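Local atomic coordinates of flavoredoxin (Methanosarcina acetivorans, PDB entry 3BNK), a protein that binds flavin mononucleotide and, as a flavoredoxin, probably serves as a carrier in electron transport. Residues B[64-69]-B[104-109]. Sequence-based numbering, arbitrary orientation.
Sequences NGSFSV and LKTAPM
Ser66, Ser68 and Ala107 meet where the loop joining strands 99-100 and 109-110 lies against the outer surface of the antiparallel beta-barrel of the FMN-binding flavin reductase-like fold. Strand 66-71 turns its small residues, Ser66 and Ser68, toward this loop, while Phe67 points the other way and packs on Leu21, Val49 and Phe133. Small side chains suit the side of the strand turned to the loop because the backbones come close, with Phe67 CA 4.7 Å from Ala107 CA. The methyl of Ala107 sits directly on the strand's main chain, its CB 3.6 Å from Phe67 C, a fit that suits alanine. A water bridges the two segments, donating to Ser66 O at 2.8 Å and to Thr106 O. At the helix end, before the positive-phi turn at Gly65, Asn64 OD1 accepts a hydrogen bond from Thr106 OG1, although the crowded model makes the hydroxyl's position less certain. Asn64 ND2 is tied back to Gly60 O of its own helix, which steadies the amide while OD1 faces the loop; an alanine here would probably cost Gly60 O its side-chain partner and the Thr106 hydroxyl its likely acceptor. Farther along, Met109 CG packs tightly on Ser68 CB at 3.4 Å. Ser68 OG, set between the backbone N and the carbonyl carbon (chi1 61°), reaches Pro108 O, donating a 2.5 Å hydrogen bond from above the carbonyl plane, 37° out of it.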
ATOM      1  N   ASN B  64     -21.856  -3.085  -9.569  1.00 21.01           N
ATOM      2  CA  ASN B  64     -22.065  -4.161  -8.610  1.00 20.00           C
ATOM      3  C   ASN B  64     -21.847  -3.785  -7.161  1.00 19.10           C
ATOM      4  O   ASN B  64     -22.322  -4.477  -6.270  1.00 19.17           O
ATOM      5  CB  ASN B  64     -21.171  -5.348  -8.968  1.00 19.53           C
ATOM      6  CG  ASN B  64     -21.582  -5.989 -10.250  1.00 19.60           C
ATOM      7  OD1 ASN B  64     -22.607  -6.671 -10.318  1.00 18.12           O
ATOM      8  ND2 ASN B  64     -20.798  -5.764 -11.296  1.00 20.27           N
ATOM      9  N   GLY B  65     -21.111  -2.709  -6.922  1.00 18.14           N
ATOM     10  CA  GLY B  65     -20.782  -2.326  -5.559  1.00 17.70           C
ATOM     11  C   GLY B  65     -19.966  -3.405  -4.882  1.00 17.43           C
ATOM     12  O   GLY B  65     -20.127  -3.647  -3.682  1.00 16.98           O
ATOM     13  N   SER B  66     -19.093  -4.052  -5.660  1.00 17.01           N
ATOM     14  CA  SER B  66     -18.251  -5.125  -5.154  1.00 17.13           C
ATOM     15  C   SER B  66     -17.008  -5.305  -6.014  1.00 17.35           C
ATOM     16  O   SER B  66     -16.999  -4.934  -7.182  1.00 17.82           O
ATOM     17  CB  SER B  66     -19.023  -6.444  -5.060  1.00 16.77           C
ATOM     18  OG  SER B  66     -19.162  -7.054  -6.327  1.00 17.18           O
ATOM     19  N   PHE B  67     -15.969  -5.893  -5.416  1.00 16.97           N
ATOM     20  CA  PHE B  67     -14.741  -6.206  -6.114  1.00 16.48           C
ATOM     21  C   PHE B  67     -13.908  -7.200  -5.296  1.00 16.73           C
ATOM     22  O   PHE B  67     -14.186  -7.457  -4.120  1.00 16.65           O
ATOM     23  CB  PHE B  67     -13.938  -4.929  -6.434  1.00 15.97           C
ATOM     24  CG  PHE B  67     -13.437  -4.184  -5.213  1.00 15.88           C
ATOM     25  CD1 PHE B  67     -12.177  -4.468  -4.672  1.00 14.80           C
ATOM     26  CD2 PHE B  67     -14.212  -3.183  -4.615  1.00 14.33           C
ATOM     27  CE1 PHE B  67     -11.702  -3.766  -3.560  1.00 15.66           C
ATOM     28  CE2 PHE B  67     -13.753  -2.479  -3.493  1.00 14.94           C
ATOM     29  CZ  PHE B  67     -12.498  -2.768  -2.965  1.00 16.84           C
ATOM     30  N   SER B  68     -12.897  -7.771  -5.943  1.00 16.88           N
ATOM     31  CA  SER B  68     -11.952  -8.625  -5.244  1.00 16.98           C
ATOM     32  C   SER B  68     -10.526  -8.133  -5.414  1.00 17.00           C
ATOM     33  O   SER B  68     -10.190  -7.469  -6.395  1.00 17.49           O
ATOM     34  CB  SER B  68     -12.069 -10.084  -5.710  1.00 16.51           C
ATOM     35  OG  SER B  68     -11.786 -10.194  -7.093  1.00 16.52           O
ATOM     36  N   VAL B  69      -9.703  -8.474  -4.434  1.00 16.42           N
ATOM     37  CA  VAL B  69      -8.281  -8.214  -4.457  1.00 16.41           C
ATOM     38  C   VAL B  69      -7.612  -9.582  -4.365  1.00 16.10           C
ATOM     39  O   VAL B  69      -7.824 -10.310  -3.396  1.00 15.63           O
ATOM     40  CB  VAL B  69      -7.860  -7.300  -3.286  1.00 15.76           C
ATOM     41  CG1 VAL B  69      -6.376  -6.990  -3.356  1.00 17.41           C
ATOM     42  CG2 VAL B  69      -8.653  -6.004  -3.303  1.00 15.25           C
ATOM     43  N   LEU B 104     -20.734 -12.494  -1.945  1.00 22.28           N
ATOM     44  CA  LEU B 104     -21.258 -11.292  -2.590  1.00 21.95           C
ATOM     45  C   LEU B 104     -21.765 -11.579  -4.001  1.00 21.39           C
ATOM     46  O   LEU B 104     -22.404 -10.729  -4.605  1.00 21.98           O
ATOM     47  CB  LEU B 104     -20.206 -10.181  -2.614  1.00 21.68           C
ATOM     48  CG  LEU B 104     -19.688  -9.662  -1.272  1.00 22.07           C
ATOM     49  CD1 LEU B 104     -18.696  -8.547  -1.502  1.00 19.58           C
ATOM     50  CD2 LEU B 104     -20.813  -9.196  -0.304  1.00 19.06           C
ATOM     51  N   LYS B 105     -21.462 -12.770  -4.516  1.00 21.40           N
ATOM     52  CA  LYS B 105     -22.049 -13.296  -5.769  1.00 21.36           C
ATOM     53  C   LYS B 105     -21.484 -12.669  -7.050  1.00 20.94           C
ATOM     54  O   LYS B 105     -21.530 -13.260  -8.125  1.00 21.09           O
ATOM     55  CB  LYS B 105     -23.587 -13.161  -5.755  1.00 21.77           C
ATOM     56  CG  LYS B 105     -24.266 -13.606  -4.443  1.00 22.46           C
ATOM     57  CD  LYS B 105     -24.921 -14.968  -4.549  1.00 24.82           C
ATOM     58  CE  LYS B 105     -23.946 -16.133  -4.443  1.00 26.57           C
ATOM     59  NZ  LYS B 105     -24.555 -17.445  -4.946  1.00 27.33           N
ATOM     60  N   THR B 106     -20.923 -11.481  -6.920  1.00 20.61           N
ATOM     61  CA  THR B 106     -20.693 -10.627  -8.080  1.00 20.30           C
ATOM     62  C   THR B 106     -19.256 -10.095  -8.200  1.00 19.31           C
ATOM     63  O   THR B 106     -18.943  -9.324  -9.114  1.00 19.22           O
ATOM     64  CB  THR B 106     -21.681  -9.457  -8.033  1.00 20.04           C
ATOM     65  OG1 THR B 106     -21.539  -8.670  -9.211  1.00 24.27           O
ATOM     66  CG2 THR B 106     -21.403  -8.588  -6.856  1.00 18.05           C
ATOM     67  N   ALA B 107     -18.407 -10.473  -7.256  1.00 18.72           N
ATOM     68  CA  ALA B 107     -16.987 -10.130  -7.326  1.00 18.75           C
ATOM     69  C   ALA B 107     -16.157 -11.346  -7.741  1.00 18.51           C
ATOM     70  O   ALA B 107     -15.922 -12.249  -6.949  1.00 18.66           O
ATOM     71  CB  ALA B 107     -16.496  -9.542  -6.015  1.00 18.45           C
ATOM     72  N   PRO B 108     -15.689 -11.354  -8.994  1.00 18.93           N
ATOM     73  CA  PRO B 108     -14.999 -12.529  -9.506  1.00 18.84           C
ATOM     74  C   PRO B 108     -13.603 -12.670  -8.890  1.00 18.80           C
ATOM     75  O   PRO B 108     -12.841 -11.704  -8.833  1.00 18.34           O
ATOM     76  CB  PRO B 108     -14.945 -12.271 -11.021  1.00 19.08           C
ATOM     77  CG  PRO B 108     -14.939 -10.787 -11.154  1.00 18.21           C
ATOM     78  CD  PRO B 108     -15.738 -10.257  -9.979  1.00 18.59           C
ATOM     79  N   MET B 109     -13.297 -13.876  -8.411  1.00 19.11           N
ATOM     80  CA  MET B 109     -12.008 -14.157  -7.772  1.00 19.43           C
ATOM     81  C   MET B 109     -11.230 -15.208  -8.553  1.00 18.84           C
ATOM     82  O   MET B 109     -11.812 -15.990  -9.304  1.00 18.74           O
ATOM     83  CB  MET B 109     -12.204 -14.585  -6.317  1.00 19.38           C
ATOM     84  CG  MET B 109     -12.632 -13.445  -5.420  1.00 19.23           C
ATOM     85  SD  MET B 109     -13.137 -13.978  -3.774  1.00 20.72           S
ATOM     86  CE  MET B 109     -14.716 -14.769  -4.130  1.00 20.91           C
TER
HETATM   87  O   HOH W   1     -17.809  -6.595  -9.303  1.00 18.89           O